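Local coordinates for protein acyl-homoserine-lactone synthase (PDB 6WNS) that makes acyl-homoserine lactone quorum signals, probably from S-adenosylmethionine and an acyl group carried on coenzyme A, at residues L129-Q134 against E184-T189; I138-V143 against A176-V181; P120-V125 against R191-S196. All coordinates share one frame; numbering follows the deposited sequence.

Contact 1 (L129-Q134 against E184-T189)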
loop_
_atom_site.group_PDB
_atom_site.type_symbol
_atom_site.label_atom_id
_atom_site.label_comp_id
_atom_site.label_asym_id
_atom_site.label_seq_id
_atom_site.Cartn_x
_atom_site.Cartn_y
_atom_site.Cartn_z
ATOM N N LEU A 129 -1.421 7.649 1.992
ATOM C CA LEU A 129 -2.111 6.387 2.361
ATOM C C LEU A 129 -2.973 6.686 3.593
ATOM O O LEU A 129 -4.159 6.384 3.524
ATOM C CB LEU A 129 -1.115 5.264 2.651
ATOM C CG LEU A 129 -1.766 3.906 2.927
ATOM C CD1 LEU A 129 -2.370 3.298 1.643
ATOM C CD2 LEU A 129 -0.787 2.937 3.590
ATOM N N LEU A 130 -2.400 7.264 4.653
ATOM C CA LEU A 130 -3.144 7.523 5.923
ATOM C C LEU A 130 -4.254 8.532 5.662
ATOM O O LEU A 130 -5.367 8.344 6.180
ATOM C CB LEU A 130 -2.216 8.077 6.994
ATOM C CG LEU A 130 -1.110 7.131 7.429
ATOM C CD1 LEU A 130 -0.185 7.822 8.413
ATOM C CD2 LEU A 130 -1.705 5.861 8.009
ATOM N N GLU A 131 -3.951 9.556 4.872
ATOM C CA GLU A 131 -4.917 10.635 4.562
ATOM C C GLU A 131 -6.081 10.065 3.744
ATOM O O GLU A 131 -7.243 10.438 3.984
ATOM C CB GLU A 131 -4.194 11.794 3.880
ATOM C CG GLU A 131 -3.458 12.655 4.881
ATOM C CD GLU A 131 -2.898 13.969 4.299
ATOM O OE1 GLU A 131 -1.749 14.271 4.572
ATOM O OE2 GLU A 131 -3.648 14.720 3.636
ATOM N N THR A 132 -5.805 9.219 2.773
ATOM C CA THR A 132 -6.866 8.595 1.952
ATOM C C THR A 132 -7.702 7.696 2.852
ATOM O O THR A 132 -8.997 7.808 2.766
ATOM C CB THR A 132 -6.256 7.881 0.761
ATOM O OG1 THR A 132 -5.413 8.854 0.137
ATOM C CG2 THR A 132 -7.301 7.328 -0.182
ATOM N N ALA A 133 -7.029 6.929 3.763
ATOM C CA ALA A 133 -7.795 5.982 4.603
ATOM C C ALA A 133 -8.704 6.796 5.553
ATOM O O ALA A 133 -9.885 6.404 5.737
ATOM C CB ALA A 133 -6.856 5.067 5.344
ATOM N N GLN A 134 -8.173 7.910 6.074
ATOM C CA GLN A 134 -8.895 8.864 6.950
ATOM C C GLN A 134 -10.167 9.286 6.234
ATOM O O GLN A 134 -11.261 9.109 6.787
ATOM C CB GLN A 134 -8.053 10.116 7.202
ATOM C CG GLN A 134 -8.723 11.122 8.158
ATOM C CD GLN A 134 -8.092 11.092 9.597
ATOM O OE1 GLN A 134 -7.253 11.947 9.905
ATOM N NE2 GLN A 134 -8.715 10.231 10.502
ATOM N N GLU A 184 -2.575 11.828 14.300
ATOM C CA GLU A 184 -1.256 12.052 14.956
ATOM C C GLU A 184 -0.226 11.406 14.039
ATOM O O GLU A 184 0.738 12.122 13.602
ATOM C CB GLU A 184 -1.167 11.536 16.412
ATOM C CG GLU A 184 -2.225 10.508 16.857
ATOM C CD GLU A 184 -3.544 11.046 17.435
ATOM O OE1 GLU A 184 -4.576 11.025 16.717
ATOM O OE2 GLU A 184 -3.555 11.429 18.612
ATOM N N ALA A 185 -0.468 10.129 13.715
ATOM C CA ALA A 185 0.364 9.334 12.786
ATOM C C ALA A 185 0.622 10.263 11.578
ATOM O O ALA A 185 1.877 10.607 11.229
ATOM C CB ALA A 185 -0.342 8.026 12.482
ATOM N N ILE A 186 -0.486 10.857 11.071
ATOM C CA ILE A 186 -0.419 11.742 9.876
ATOM C C ILE A 186 0.558 12.897 10.130
ATOM O O ILE A 186 1.447 13.134 9.277
ATOM C CB ILE A 186 -1.828 12.201 9.475
ATOM C CG1 ILE A 186 -2.613 11.026 8.872
ATOM C CG2 ILE A 186 -1.738 13.357 8.497
ATOM C CD1 ILE A 186 -4.075 10.978 9.301
ATOM N N GLU A 187 0.403 13.595 11.255
ATOM C CA GLU A 187 1.164 14.832 11.538
ATOM C C GLU A 187 2.677 14.550 11.577
ATOM O O GLU A 187 3.486 15.293 10.858
ATOM C CB GLU A 187 0.707 15.444 12.867
ATOM C CG GLU A 187 -0.144 16.659 12.649
ATOM C CD GLU A 187 0.455 17.528 11.569
ATOM O OE1 GLU A 187 -0.252 17.591 10.420
ATOM O OE2 GLU A 187 1.659 18.083 11.860
ATOM N N GLN A 188 3.053 13.553 12.393
ATOM C CA GLN A 188 4.470 13.196 12.680
ATOM C C GLN A 188 5.126 12.789 11.338
ATOM O O GLN A 188 6.319 13.122 11.095
ATOM C CB GLN A 188 4.513 12.080 13.742
ATOM C CG GLN A 188 5.256 12.432 15.036
ATOM C CD GLN A 188 6.665 12.947 14.847
ATOM O OE1 GLN A 188 6.867 14.248 14.755
ATOM N NE2 GLN A 188 7.665 11.966 14.903
ATOM N N THR A 189 4.351 12.182 10.452
ATOM C CA THR A 189 4.870 11.642 9.157
ATOM C C THR A 189 5.331 12.837 8.292
ATOM O O THR A 189 6.585 12.902 7.879
ATOM C CB THR A 189 3.837 10.766 8.429
ATOM O OG1 THR A 189 3.535 9.529 9.201
ATOM C CG2 THR A 189 4.321 10.365 7.040
#

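Contact 2 (I138-V143 against A176-V181)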
loop_
_atom_site.group_PDB
_atom_site.type_symbol
_atom_site.label_atom_id
_atom_site.label_comp_id
_atom_site.label_asym_id
_atom_site.label_seq_id
_atom_site.Cartn_x
_atom_site.Cartn_y
_atom_site.Cartn_z
ATOM N N ILE A 138 -11.800 4.499 6.838
ATOM C CA ILE A 138 -10.946 3.327 7.158
ATOM C C ILE A 138 -10.192 3.753 8.420
ATOM O O ILE A 138 -9.694 4.912 8.405
ATOM C CB ILE A 138 -9.972 3.069 6.000
ATOM C CG1 ILE A 138 -10.797 3.023 4.711
ATOM C CG2 ILE A 138 -9.091 1.851 6.300
ATOM C CD1 ILE A 138 -10.180 2.451 3.521
ATOM N N ARG A 139 -10.361 2.960 9.486
ATOM C CA ARG A 139 -9.873 3.323 10.856
ATOM C C ARG A 139 -8.557 2.573 11.108
ATOM O O ARG A 139 -7.611 3.121 11.840
ATOM C CB ARG A 139 -10.937 2.972 11.887
ATOM C CG ARG A 139 -12.301 3.528 11.530
ATOM C CD ARG A 139 -12.543 4.875 12.174
ATOM N NE ARG A 139 -12.592 4.826 13.632
ATOM C CZ ARG A 139 -13.657 4.472 14.352
ATOM N NH1 ARG A 139 -14.770 4.079 13.756
ATOM N NH2 ARG A 139 -13.589 4.462 15.670
ATOM N N GLN A 140 -8.429 1.385 10.500
ATOM C CA GLN A 140 -7.155 0.643 10.577
ATOM C C GLN A 140 -6.779 0.053 9.205
ATOM O O GLN A 140 -7.706 -0.195 8.331
ATOM C CB GLN A 140 -7.241 -0.456 11.628
ATOM C CG GLN A 140 -7.559 0.092 13.034
ATOM C CD GLN A 140 -7.835 -1.173 13.957
ATOM O OE1 GLN A 140 -8.588 -2.018 13.672
ATOM N NE2 GLN A 140 -7.057 -1.351 15.024
ATOM N N ILE A 141 -5.486 -0.296 9.082
ATOM C CA ILE A 141 -4.912 -0.927 7.843
ATOM C C ILE A 141 -4.087 -2.143 8.265
ATOM O O ILE A 141 -3.164 -1.938 9.234
ATOM C CB ILE A 141 -4.020 0.059 7.074
ATOM C CG1 ILE A 141 -4.827 1.222 6.501
ATOM C CG2 ILE A 141 -3.255 -0.681 5.965
ATOM C CD1 ILE A 141 -4.018 2.506 6.440
ATOM N N SER A 142 -4.478 -3.364 7.653
ATOM C CA SER A 142 -3.717 -4.617 7.877
ATOM C C SER A 142 -2.665 -4.740 6.776
ATOM O O SER A 142 -2.899 -4.171 5.681
ATOM C CB SER A 142 -4.583 -5.831 7.975
ATOM O OG SER A 142 -5.284 -6.068 6.781
ATOM N N VAL A 143 -1.527 -5.381 7.066
ATOM C CA VAL A 143 -0.426 -5.495 6.058
ATOM C C VAL A 143 0.481 -6.662 6.424
ATOM O O VAL A 143 0.733 -6.959 7.622
ATOM C CB VAL A 143 0.338 -4.165 5.956
ATOM C CG1 VAL A 143 1.054 -3.839 7.280
ATOM C CG2 VAL A 143 1.315 -4.091 4.799
ATOM N N ALA A 176 2.788 -9.930 9.898
ATOM C CA ALA A 176 1.490 -9.248 9.795
ATOM C C ALA A 176 1.338 -8.174 10.880
ATOM O O ALA A 176 1.631 -8.442 12.107
ATOM C CB ALA A 176 0.425 -10.300 9.853
ATOM N N LEU A 177 0.854 -6.997 10.477
ATOM C CA LEU A 177 0.636 -5.812 11.355
ATOM C C LEU A 177 -0.801 -5.303 11.222
ATOM O O LEU A 177 -1.380 -5.409 10.104
ATOM C CB LEU A 177 1.556 -4.720 10.822
ATOM C CG LEU A 177 2.975 -4.624 11.350
ATOM C CD1 LEU A 177 3.535 -5.902 11.952
ATOM C CD2 LEU A 177 3.819 -4.065 10.261
ATOM N N LEU A 178 -1.349 -4.692 12.282
ATOM C CA LEU A 178 -2.605 -3.879 12.222
ATOM C C LEU A 178 -2.302 -2.420 12.607
ATOM O O LEU A 178 -1.806 -2.200 13.721
ATOM C CB LEU A 178 -3.652 -4.503 13.139
ATOM C CG LEU A 178 -5.008 -3.797 13.061
ATOM C CD1 LEU A 178 -5.558 -3.949 11.646
ATOM C CD2 LEU A 178 -6.000 -4.312 14.108
ATOM N N ILE A 179 -2.509 -1.465 11.695
ATOM C CA ILE A 179 -2.049 -0.049 11.839
ATOM C C ILE A 179 -3.261 0.816 12.155
ATOM O O ILE A 179 -4.239 0.712 11.401
ATOM C CB ILE A 179 -1.311 0.424 10.560
ATOM C CG1 ILE A 179 0.034 -0.291 10.404
ATOM C CG2 ILE A 179 -1.085 1.933 10.570
ATOM C CD1 ILE A 179 0.494 -0.458 8.957
ATOM N N ASP A 180 -3.212 1.606 13.248
ATOM C CA ASP A 180 -4.213 2.675 13.489
ATOM C C ASP A 180 -3.873 3.854 12.512
ATOM O O ASP A 180 -2.776 4.422 12.448
ATOM C CB ASP A 180 -4.255 3.141 14.954
ATOM C CG ASP A 180 -4.699 2.024 15.872
ATOM O OD1 ASP A 180 -5.294 1.035 15.342
ATOM O OD2 ASP A 180 -4.499 2.184 17.129
ATOM N N VAL A 181 -5.017 4.303 11.907
ATOM C CA VAL A 181 -5.119 5.526 11.052
ATOM C C VAL A 181 -5.520 6.677 11.982
ATOM O O VAL A 181 -6.703 6.839 12.225
ATOM C CB VAL A 181 -6.118 5.331 9.891
ATOM C CG1 VAL A 181 -6.185 6.553 8.995
ATOM C CG2 VAL A 181 -5.814 4.093 9.053
#

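Contact 3 (P120-V125 against R191-S196)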
loop_
_atom_site.group_PDB
_atom_site.type_symbol
_atom_site.label_atom_id
_atom_site.label_comp_id
_atom_site.label_asym_id
_atom_site.label_seq_id
_atom_site.Cartn_x
_atom_site.Cartn_y
_atom_site.Cartn_z
ATOM N N PRO A 120 11.199 13.115 -0.874
ATOM C CA PRO A 120 10.271 12.584 0.103
ATOM C C PRO A 120 9.159 11.763 -0.574
ATOM O O PRO A 120 8.203 11.551 0.115
ATOM C CB PRO A 120 9.760 13.846 0.821
ATOM C CG PRO A 120 9.991 15.012 -0.141
ATOM C CD PRO A 120 10.994 14.541 -1.173
ATOM N N VAL A 121 9.293 11.304 -1.838
ATOM C CA VAL A 121 8.176 10.598 -2.538
ATOM C C VAL A 121 7.624 9.554 -1.577
ATOM O O VAL A 121 6.419 9.385 -1.504
ATOM C CB VAL A 121 8.588 9.910 -3.851
ATOM C CG1 VAL A 121 7.491 8.979 -4.324
ATOM C CG2 VAL A 121 9.009 10.876 -4.958
ATOM N N ALA A 122 8.504 8.841 -0.886
ATOM C CA ALA A 122 8.081 7.799 0.063
ATOM C C ALA A 122 7.144 8.480 1.063
ATOM O O ALA A 122 6.040 8.004 1.263
ATOM C CB ALA A 122 9.253 7.127 0.725
ATOM N N GLY A 123 7.612 9.566 1.677
ATOM C CA GLY A 123 6.802 10.387 2.610
ATOM C C GLY A 123 5.365 10.635 2.071
ATOM O O GLY A 123 4.317 10.283 2.795
ATOM N N PHE A 124 5.370 11.219 0.826
ATOM C CA PHE A 124 4.142 11.631 0.070
ATOM C C PHE A 124 3.204 10.430 -0.040
ATOM O O PHE A 124 1.983 10.597 0.149
ATOM C CB PHE A 124 4.445 12.129 -1.348
ATOM C CG PHE A 124 4.716 13.604 -1.458
ATOM C CD1 PHE A 124 3.712 14.472 -1.864
ATOM C CD2 PHE A 124 5.981 14.110 -1.205
ATOM C CE1 PHE A 124 3.964 15.826 -1.978
ATOM C CE2 PHE A 124 6.224 15.468 -1.311
ATOM C CZ PHE A 124 5.213 16.323 -1.692
ATOM N N VAL A 125 3.762 9.244 -0.345
ATOM C CA VAL A 125 2.977 7.974 -0.461
ATOM C C VAL A 125 2.488 7.517 0.918
ATOM O O VAL A 125 1.324 7.160 1.038
ATOM C CB VAL A 125 3.810 6.848 -1.107
ATOM C CG1 VAL A 125 3.001 5.562 -1.164
ATOM C CG2 VAL A 125 4.337 7.240 -2.478
ATOM N N ARG A 191 6.039 15.608 9.379
ATOM C CA ARG A 191 7.133 16.299 10.111
ATOM C C ARG A 191 8.441 15.588 9.805
ATOM O O ARG A 191 9.509 16.298 9.541
ATOM C CB ARG A 191 6.995 16.283 11.637
ATOM C CG ARG A 191 8.201 16.900 12.331
ATOM C CD ARG A 191 7.817 17.908 13.388
ATOM N NE ARG A 191 6.828 18.870 12.901
ATOM C CZ ARG A 191 7.082 20.120 12.509
ATOM N NH1 ARG A 191 8.318 20.597 12.504
ATOM N NH2 ARG A 191 6.081 20.886 12.110
ATOM N N ALA A 192 8.341 14.214 9.791
ATOM C CA ALA A 192 9.543 13.390 9.538
ATOM C C ALA A 192 10.084 13.751 8.144
ATOM O O ALA A 192 11.389 13.899 7.995
ATOM C CB ALA A 192 9.202 11.941 9.690
ATOM N N TYR A 193 9.142 13.974 7.179
ATOM C CA TYR A 193 9.506 14.322 5.781
ATOM C C TYR A 193 9.371 15.813 5.496
ATOM O O TYR A 193 9.559 16.184 4.301
ATOM C CB TYR A 193 8.615 13.574 4.795
ATOM C CG TYR A 193 8.936 12.115 4.746
ATOM C CD1 TYR A 193 9.822 11.620 3.807
ATOM C CD2 TYR A 193 8.393 11.242 5.668
ATOM C CE1 TYR A 193 10.117 10.266 3.746
ATOM C CE2 TYR A 193 8.678 9.888 5.624
ATOM C CZ TYR A 193 9.550 9.403 4.667
ATOM O OH TYR A 193 9.800 8.069 4.629
ATOM N N GLY A 194 9.005 16.602 6.522
ATOM C CA GLY A 194 8.844 18.069 6.430
ATOM C C GLY A 194 8.308 18.497 5.073
ATOM O O GLY A 194 9.065 19.128 4.324
ATOM N N ILE A 195 7.075 18.132 4.711
ATOM C CA ILE A 195 6.412 18.808 3.558
ATOM C C ILE A 195 5.069 19.374 4.023
ATOM O O ILE A 195 4.542 18.958 5.102
ATOM C CB ILE A 195 6.320 17.936 2.298
ATOM C CG1 ILE A 195 5.581 16.622 2.565
ATOM C CG2 ILE A 195 7.708 17.719 1.688
ATOM C CD1 ILE A 195 4.087 16.786 2.571
ATOM N N SER A 196 4.584 20.335 3.241
ATOM C CA SER A 196 3.618 21.365 3.679
ATOM C C SER A 196 2.360 21.327 2.816
ATOM O O SER A 196 1.302 21.148 3.405
ATOM C CB SER A 196 4.228 22.726 3.625
ATOM O OG SER A 196 5.622 22.654 3.839
#

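Contact 1 (L129-Q134 against E184-T189)
Ile186 packs against Leu130, Glu131 and Gln134, and these four side chains make most of the contact between 129-134 and 184-189. The two helix segments run nearly antiparallel, at 153°, with their axes 9.8 Å apart. Leu130 and Ile186 lie alongside each other, their side chains running opposite ways. The nearest atoms of this pair are Leu130 CB and Ile186 CG1, at 3.5 Å. Leu130 CD1 lies over the backbone by Ile186 N. Leu130 CD1 is also 4.1 Å from Ala185 CB, with Thr189 OG1 near.

The two branches of Ile186 go to different partners. Its CG1 stands anti to the carbonyl carbon (chi1 -71°), which places CG2 beside Glu131 and brings CD1 up against Gln134. Ile186 CG2 lies 4.0 Å from Glu131 OE1. Ile186 CD1 comes within 3.4 Å of Gln134 OE1, where the bent glutamine chain crosses it at a slant. These are packing contacts, and no hydrogen bond joins the two segments. The carboxylate of Glu131 has its charged partner elsewhere, in a salt bridge to Arg190.

Thr189 OG1 bonds back to Ala185 O at 2.8 Å. It approaches from above the carbonyl plane, 50° out of it, and the same oxygen also accepts from Thr189 N. The buried hydroxyl thus donates to Ala185 O, and it accepts from Trp158 NE1.

The contact joins helix 121-135 to helix 183-192. Trp158 also touches Leu130, Ile186 reaches Cys127, one turn before Leu130 on helix 121-135, and Leu129 on strand 69-75 and Thr132 on strand 4-7 seat that helix on the sheet.

Contact 2 (I138-V143 against A176-V181)
Val143 packs against Leu177 and Ile179 where two antiparallel strands pair. Val143, Val181 and Gln140 bury the most surface in this contact. Val143 CG1 lies 3.7 Å from Leu177 CB, and the two side chains run side by side. The same methyl also reaches Ile179 CD1. It takes the tight place between the backbone N and the carbonyl carbon (chi1 65°), from which it can touch both neighbours.

Val181 extends the pairing just past the strand. Val181 N bonds to Arg139 O at 2.9 Å, tilted from the carbonyl plane. Val181 CG2 meets Ile141 CD1 at 3.5 Å, the two side chains crossing at about a right angle.

Gln140 and Leu178 share the other face of the sheet with Ser142 and Asp180. Gln140 NE2 donates to Asp180 OD1 at 3.0 Å. The bond is nearly straight, at 163°, and the oxygen lies in the amide plane. Amide and carboxylate are nearly coplanar, 28° apart. Leu178 CD2 packs against this amide, 3.3 Å from Gln140 NE2. With an alanine here instead of Gln140, Asp180 OD1 would probably lose this donor and a gap would open beside Leu178 CD2.

Ile141 pairs with Ile179 and Val143 with Leu177, each through two backbone bonds. Strand 140-146 also pairs with strand 100-108, so it is an inner strand of the mixed sheet of this acetyltransferase-like fold.

Ile141, Val143, Leu177 and Ile179 make an apolar side, with Ala133 of helix 121-135 touching Ile141. Five backbone bonds set the register, while the Gln140-Asp180 bond, on the face it shares with Leu178 and Ser142, adds one side-chain tie across the strands.

Contact 3 (P120-V125 against R191-S196)
Gly123 CA sits over the centre of the Tyr193 ring, and this is the tight part of the contact. Gly123 CA is 3.2 Å from the centroid of the Tyr193 ring and only 3° off its normal, a CH-pi contact over the face. Gly123 N comes over the same ring, 3.3 Å from Tyr193 CE1. The close approach depends on the missing side chain, because a CB on Gly123 would point at the ring and clash with Tyr193 CG. Gly123 is buried. With chi1 at -71°, the Tyr193 ring swings to the side of its own backbone N and lies across the first turn of helix 121-135. Two neighbours complete this seat. Pro120 CB meets Tyr193 CD1 at 3.7 Å, and Ala122 CB lies more loosely, 4.1 Å from Tyr193 OH. Outside the two segments, the tyrosine also touches Leu156.

Both helix ends have recognisable features. Pro120 is the N-cap of helix 121-135. Gly194 has a positive phi (35°) and ends helix 183-192 in a Schellman motif. The chain turns there, and Ile195 comes back to the first helix after Tyr193.

The Ile195 side of the contact is looser, with no approach as close as those of Gly123 to the tyrosine ring. No hydrogen bond crosses between the segments; the Ile195 pairs are apolar packing. Ile195 CG2 lies 4.0 Å from Pro120 CG, and at the same distance from Phe124 CE2. Phe124 also packs on Ile199, outside the two segments. Ile195 CD1 stands over one face of the Phe124 ring, and the two side chains approach at a slant.

Contacts 1 and 2 are buried, while contact 3 lies at the surface. Contacts 1 and 3 join the same two helices, 121-135 and 183-192, and their centres are 11 Å apart. Contact 2 joins the strands that follow and precede these helices in the chain. It combines backbone bonds, one side-chain bond and apolar packing. The helix contacts have no hydrogen bond across them: contact 1 sets aliphatic groups and the oxygens of Glu131 and Gln134 against Ile186, contact 3 adds apolar pairs to an aromatic face. Contacts 1 and 2 meet through a probable hydrogen bond between Ala133 O and Ile138 N, and Leu130 O packs on Val181 CG1. Contacts 2 and 3 do not touch.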